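PDB 3AAI: copper homeostasis operon regulatory protein from Thermus thermophilus, which probably binds operator DNA as a metal-sensing repressor of copper-homeostasis genes, acting as a homodimer. Local coordinates for residues A[25-28]-A[29-32]; A[42-45]-A[46-50]; A[49-52]-A[53-57]. One frame throughout, in Å; residues are numbered along the deposited sequence.

How the contacts relate
From the N terminus the chain first runs through helix 10-34, where contact 1 (25-28 with 29-32) covers about two turns near its C-terminal end. After a short connection it enters helix 41-69, which carries contact 2 (42-45 with 46-50) and then contact 3 (49-52 with 53-57). All three are local turns of helix; none closes a long loop or nests in another. Contacts 2 and 3 overlap at Lys-49 and Ala-50. Contact 1 packs on both: His-26 reaches Gln-47, Ala-50 and Val-51, and Ile-30 lies on Leu-48 and Val-51, tying the two long helices into a hairpin. All three also touch the second subunit.

Contact 1: A[25-28]-A[29-32]; sequences GHLE and GILR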
# COMPACT_ATOMS: atom_id res chain seq x y z
N GLY A 25 1.72 -21.84 -6.74
CA GLY A 25 2.70 -22.39 -7.68
C GLY A 25 3.73 -21.33 -8.03
O GLY A 25 4.92 -21.61 -8.14
N HIS A 26 3.27 -20.09 -8.21
CA HIS A 26 4.15 -18.97 -8.52
C HIS A 26 5.10 -18.73 -7.34
O HIS A 26 6.30 -18.51 -7.51
CB HIS A 26 3.31 -17.71 -8.77
CG HIS A 26 4.05 -16.60 -9.47
ND1 HIS A 26 3.40 -15.52 -10.03
CD2 HIS A 26 5.37 -16.41 -9.69
CE1 HIS A 26 4.30 -14.71 -10.57
NE2 HIS A 26 5.50 -15.22 -10.37
N LEU A 27 4.54 -18.81 -6.13
CA LEU A 27 5.32 -18.60 -4.92
C LEU A 27 6.48 -19.60 -4.83
O LEU A 27 7.58 -19.24 -4.42
CB LEU A 27 4.41 -18.71 -3.69
CG LEU A 27 4.89 -18.04 -2.40
CD1 LEU A 27 5.37 -16.62 -2.70
CD2 LEU A 27 3.73 -18.01 -1.38
N GLU A 28 6.23 -20.85 -5.20
CA GLU A 28 7.28 -21.86 -5.16
C GLU A 28 8.38 -21.54 -6.17
O GLU A 28 9.54 -21.92 -5.99
CB GLU A 28 6.72 -23.25 -5.46
CG GLU A 28 5.70 -23.72 -4.47
CD GLU A 28 5.36 -25.18 -4.64
OE1 GLU A 28 6.28 -26.02 -4.56
OE2 GLU A 28 4.16 -25.49 -4.86
N GLY A 29 8.01 -20.84 -7.24
CA GLY A 29 9.00 -20.45 -8.23
C GLY A 29 9.97 -19.45 -7.63
O GLY A 29 11.16 -19.47 -7.93
N ILE A 30 9.46 -18.56 -6.78
CA ILE A 30 10.32 -17.56 -6.15
C ILE A 30 11.25 -18.28 -5.17
O ILE A 30 12.42 -17.91 -5.00
CB ILE A 30 9.49 -16.49 -5.41
CG1 ILE A 30 8.52 -15.83 -6.41
CG2 ILE A 30 10.42 -15.45 -4.79
CD1 ILE A 30 7.71 -14.69 -5.83
N LEU A 31 10.71 -19.32 -4.54
CA LEU A 31 11.46 -20.14 -3.61
C LEU A 31 12.62 -20.81 -4.32
O LEU A 31 13.73 -20.86 -3.79
CB LEU A 31 10.54 -21.21 -3.01
CG LEU A 31 9.76 -20.83 -1.76
CD1 LEU A 31 8.76 -21.92 -1.43
CD2 LEU A 31 10.74 -20.63 -0.60
N ARG A 32 12.38 -21.31 -5.53
CA ARG A 32 13.45 -21.97 -6.30
C ARG A 32 14.52 -20.96 -6.69
O ARG A 32 15.71 -21.26 -6.67
CB ARG A 32 12.89 -22.64 -7.56
CG ARG A 32 13.78 -23.77 -8.08
CD ARG A 32 13.25 -24.40 -9.35
NE ARG A 32 13.73 -23.70 -10.53
CZ ARG A 32 14.81 -24.05 -11.21
NH1 ARG A 32 15.52 -25.11 -10.84
NH2 ARG A 32 15.20 -23.32 -12.25
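Leu-27 and Ile-30 meet at their branch ends, CD1 to CD1 at 4.4 Å, a loose apolar touch between neighbours on one helical face. Ile-30 also leans on the backbone behind it: its CG1, placed beside its own N and anti to the carbonyl carbon (chi1 -58°), lies 3.6 Å from His-26 O. Leu-31 packs in a similar way, its CB 3.2 Å from Glu-28 O and its CD1 4.0 Å from Glu-28 CA. Under these side chains run the i to i+4 bonds of a regular alpha helix, here the C-terminal part of helix 10-34, whose apolar face enters the helical bundle of the CsoR fold. Ile-30 N reaches His-26 O at 3.2 Å, Leu-31 N reaches Leu-27 O at 3.1 Å and Arg-32 N reaches Glu-28 O at 2.9 Å. The bond from Gly-29 N to Gly-25 O is weak, with an angle of 138° at the hydrogen, and the same N-H makes a second weak bond to His-26 O. Farther out, the polar ends turn to other partners: His-26 NE2 is hydrogen-bonded to Gln-47 OE1 on helix 41-69, and Glu-28 OE2 forms a salt bridge with Lys-24 one turn back. Leu-20 of the second subunit covers Ile-30 and Leu-31, while Leu-55 of that subunit packs on Leu-27.

Contact 2: A[42-45]-A[46-50]; sequences VDVL and KQLKA
Val-44 sets its CG1 alongside the CD1 branch of Leu-48 one turn on, 4.1 Å away, the two side chains pointing the same way. In Val-44 this methyl is anti to the backbone N (chi1 168°), which leaves it beside the carbonyl carbon, on the side of Leu-48. The leucine also leans on the backbone, its CG 3.3 Å from Val-44 O. On another side of the helix Val-42 and Lys-46 repeat the side-by-side pattern: CG1 of the valine lies 4.2 Å from CE of the extended lysine, whose NZ goes on to a salt bridge with Glu-89 of the second subunit. Asp-43 and Gln-47 meet differently. The carboxylate and the amide stand almost perpendicular, 88° apart, with OD1 of Asp-43 3.5 Å from NE2 of Gln-47. A chi1 of -65° sets CG of Gln-47 beside its own backbone N, 3.1 Å from Asp-43 O, and a bend at chi2 turns the amide beyond it; its OE1 accepts a hydrogen bond from His-26. Beneath all this, successive i to i+4 backbone bonds keep the helix regular, the one from Gln-47 N to Asp-43 O measuring 2.8 Å. Within the bundle, this opening part of helix 41-69 has Gln-47 and Leu-48 against Ile-30 of helix 10-34, while Val-62 and Gly-59 of the second subunit cover Leu-45 and Leu-48.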
# COMPACT_ATOMS: atom_id res chain seq x y z
N VAL A 42 16.32 -7.90 -8.83
CA VAL A 42 15.25 -7.19 -9.51
C VAL A 42 14.15 -8.12 -10.01
O VAL A 42 12.97 -7.79 -9.94
CB VAL A 42 15.79 -6.36 -10.69
CG1 VAL A 42 14.63 -5.67 -11.41
CG2 VAL A 42 16.77 -5.32 -10.18
N ASP A 43 14.54 -9.29 -10.52
CA ASP A 43 13.53 -10.23 -11.02
C ASP A 43 12.75 -10.79 -9.83
O ASP A 43 11.54 -10.97 -9.91
CB ASP A 43 14.18 -11.38 -11.81
CG ASP A 43 13.15 -12.24 -12.55
OD1 ASP A 43 12.20 -11.67 -13.12
OD2 ASP A 43 13.29 -13.48 -12.58
N VAL A 44 13.46 -11.05 -8.74
CA VAL A 44 12.81 -11.56 -7.54
C VAL A 44 11.81 -10.53 -7.02
O VAL A 44 10.70 -10.89 -6.60
CB VAL A 44 13.83 -11.90 -6.44
CG1 VAL A 44 13.11 -12.16 -5.11
CG2 VAL A 44 14.61 -13.14 -6.82
N LEU A 45 12.18 -9.25 -7.05
CA LEU A 45 11.28 -8.20 -6.58
C LEU A 45 10.05 -8.16 -7.48
O LEU A 45 8.92 -8.00 -7.01
CB LEU A 45 11.97 -6.83 -6.59
CG LEU A 45 13.10 -6.64 -5.57
CD1 LEU A 45 13.65 -5.22 -5.68
CD2 LEU A 45 12.57 -6.91 -4.15
N LYS A 46 10.27 -8.31 -8.78
CA LYS A 46 9.17 -8.32 -9.74
C LYS A 46 8.26 -9.53 -9.56
O LYS A 46 7.04 -9.41 -9.67
CB LYS A 46 9.70 -8.28 -11.17
CG LYS A 46 10.23 -6.92 -11.60
CD LYS A 46 10.53 -6.90 -13.09
CE LYS A 46 11.05 -5.54 -13.52
NZ LYS A 46 11.38 -5.54 -14.97
N GLN A 47 8.85 -10.69 -9.31
CA GLN A 47 8.03 -11.89 -9.12
C GLN A 47 7.16 -11.71 -7.87
O GLN A 47 5.97 -12.02 -7.88
CB GLN A 47 8.92 -13.14 -8.97
CG GLN A 47 9.75 -13.52 -10.20
CD GLN A 47 8.92 -13.92 -11.41
OE1 GLN A 47 7.73 -14.25 -11.29
NE2 GLN A 47 9.53 -13.91 -12.59
N LEU A 48 7.76 -11.20 -6.80
CA LEU A 48 7.04 -10.98 -5.55
C LEU A 48 5.86 -10.04 -5.76
O LEU A 48 4.75 -10.30 -5.27
CB LEU A 48 7.97 -10.39 -4.49
CG LEU A 48 8.96 -11.36 -3.85
CD1 LEU A 48 9.97 -10.59 -3.02
CD2 LEU A 48 8.19 -12.39 -3.01
N LYS A 49 6.09 -8.95 -6.48
CA LYS A 49 5.04 -7.99 -6.74
C LYS A 49 3.95 -8.61 -7.60
O LYS A 49 2.78 -8.26 -7.47
CB LYS A 49 5.60 -6.73 -7.43
CG LYS A 49 6.47 -5.88 -6.51
CD LYS A 49 5.69 -5.41 -5.29
CE LYS A 49 6.60 -4.81 -4.22
NZ LYS A 49 7.33 -3.61 -4.70
N ALA A 50 4.35 -9.54 -8.47
CA ALA A 50 3.42 -10.23 -9.34
C ALA A 50 2.52 -11.13 -8.49
O ALA A 50 1.30 -11.17 -8.68
CB ALA A 50 4.18 -11.06 -10.40

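Contact 3: A[49-52]-A[53-57]; sequences KAVE and GALDR
Two turns in the middle of helix 41-69, the long central helix of the CsoR subunit, make this contact, and the apolar side of those turns faces both helix 10-34 and the second subunit. Val-51 and Leu-55 form that side: CG1 of the valine stands 4.3 Å from CD1 of the leucine. CG of Leu-55 also comes within 3.2 Å of Val-51 O, since chi1 of -63° sets it beside its own backbone N and directs it back along the helix. Ala-54 adds a smaller touch, its CB 3.6 Å from Val-51 O.

A water occupies the flank near Ala-50 and Arg-57. It donates to Ala-50 O at 2.7 Å and accepts from Arg-57 NH1 at 3.0 Å, lying in the guanidinium plane at the group's edge. Ala-50 O therefore takes two bonds, because Ala-54 N also donates to it as part of the helix ladder. The arginine folds back to reach the water, with turns at chi3 and chi4 (-73° and -72°), and this puts one face of its guanidinium over Gly-53 O and the CA of Ala-54, both off toward the rim. Arg-19 of the same chain brings a like charge close to Arg-57 NE.

On a further side the acidic residues gather. CG of Asp-56 lies 3.4 Å from Glu-52 O, an approach that comes with the helical bond in which the same oxygen accepts Asp-56 N-H, N to O 3.0 Å. Glu-52 and Asp-56 lie close to Asp-56 and Glu-52 of the second subunit, so a raised pKa for some of these acids is possible. Val-51 packing on Leu-55 of the second subunit, and Leu-55 on its Val-51, is a reciprocal pairing of the kind found where the central helices of a homodimeric helical bundle meet.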
# COMPACT_ATOMS: atom_id res chain seq x y z
N LYS A 49 6.09 -8.95 -6.48
CA LYS A 49 5.04 -7.99 -6.74
C LYS A 49 3.95 -8.61 -7.60
O LYS A 49 2.78 -8.26 -7.47
CB LYS A 49 5.60 -6.73 -7.43
CG LYS A 49 6.47 -5.88 -6.51
CD LYS A 49 5.69 -5.41 -5.29
CE LYS A 49 6.60 -4.81 -4.22
NZ LYS A 49 7.33 -3.61 -4.70
N ALA A 50 4.35 -9.54 -8.47
CA ALA A 50 3.42 -10.23 -9.34
C ALA A 50 2.52 -11.13 -8.49
O ALA A 50 1.30 -11.17 -8.68
CB ALA A 50 4.18 -11.06 -10.40
N VAL A 51 3.13 -11.87 -7.56
CA VAL A 51 2.36 -12.74 -6.68
C VAL A 51 1.45 -11.89 -5.80
O VAL A 51 0.29 -12.26 -5.57
CB VAL A 51 3.29 -13.60 -5.79
CG1 VAL A 51 2.48 -14.37 -4.75
CG2 VAL A 51 4.07 -14.58 -6.66
N GLU A 52 1.96 -10.76 -5.33
CA GLU A 52 1.15 -9.87 -4.50
C GLU A 52 -0.06 -9.40 -5.29
O GLU A 52 -1.15 -9.25 -4.74
CB GLU A 52 1.98 -8.67 -4.03
CG GLU A 52 3.19 -9.05 -3.21
CD GLU A 52 3.91 -7.85 -2.61
OE1 GLU A 52 4.21 -6.89 -3.35
OE2 GLU A 52 4.18 -7.88 -1.39
N GLY A 53 0.14 -9.16 -6.59
CA GLY A 53 -0.95 -8.72 -7.44
C GLY A 53 -2.02 -9.79 -7.61
O GLY A 53 -3.22 -9.49 -7.62
N ALA A 54 -1.60 -11.04 -7.76
CA ALA A 54 -2.56 -12.13 -7.92
C ALA A 54 -3.39 -12.29 -6.64
O ALA A 54 -4.59 -12.57 -6.70
CB ALA A 54 -1.82 -13.43 -8.24
N LEU A 55 -2.75 -12.11 -5.49
CA LEU A 55 -3.44 -12.22 -4.20
C LEU A 55 -4.46 -11.10 -4.09
O LEU A 55 -5.60 -11.32 -3.68
CB LEU A 55 -2.43 -12.14 -3.05
CG LEU A 55 -1.38 -13.26 -3.01
CD1 LEU A 55 -0.41 -13.00 -1.87
CD2 LEU A 55 -2.06 -14.62 -2.83
N ASP A 56 -4.05 -9.89 -4.48
CA ASP A 56 -4.92 -8.72 -4.47
C ASP A 56 -6.17 -8.94 -5.31
O ASP A 56 -7.28 -8.58 -4.91
CB ASP A 56 -4.17 -7.50 -5.01
CG ASP A 56 -3.39 -6.77 -3.94
OD1 ASP A 56 -2.48 -5.99 -4.30
OD2 ASP A 56 -3.69 -6.97 -2.74
N ARG A 57 -6.00 -9.53 -6.50
CA ARG A 57 -7.14 -9.79 -7.38
C ARG A 57 -8.13 -10.78 -6.75
O ARG A 57 -9.34 -10.68 -6.98
CB ARG A 57 -6.66 -10.32 -8.74
CG ARG A 57 -5.97 -9.26 -9.58
CD ARG A 57 -5.80 -9.70 -11.03
NE ARG A 57 -4.77 -10.73 -11.19
CZ ARG A 57 -3.46 -10.50 -11.09
NH1 ARG A 57 -2.60 -11.50 -11.25
NH2 ARG A 57 -3.01 -9.28 -10.83
O HOH W 1 0.11 -10.36 -10.97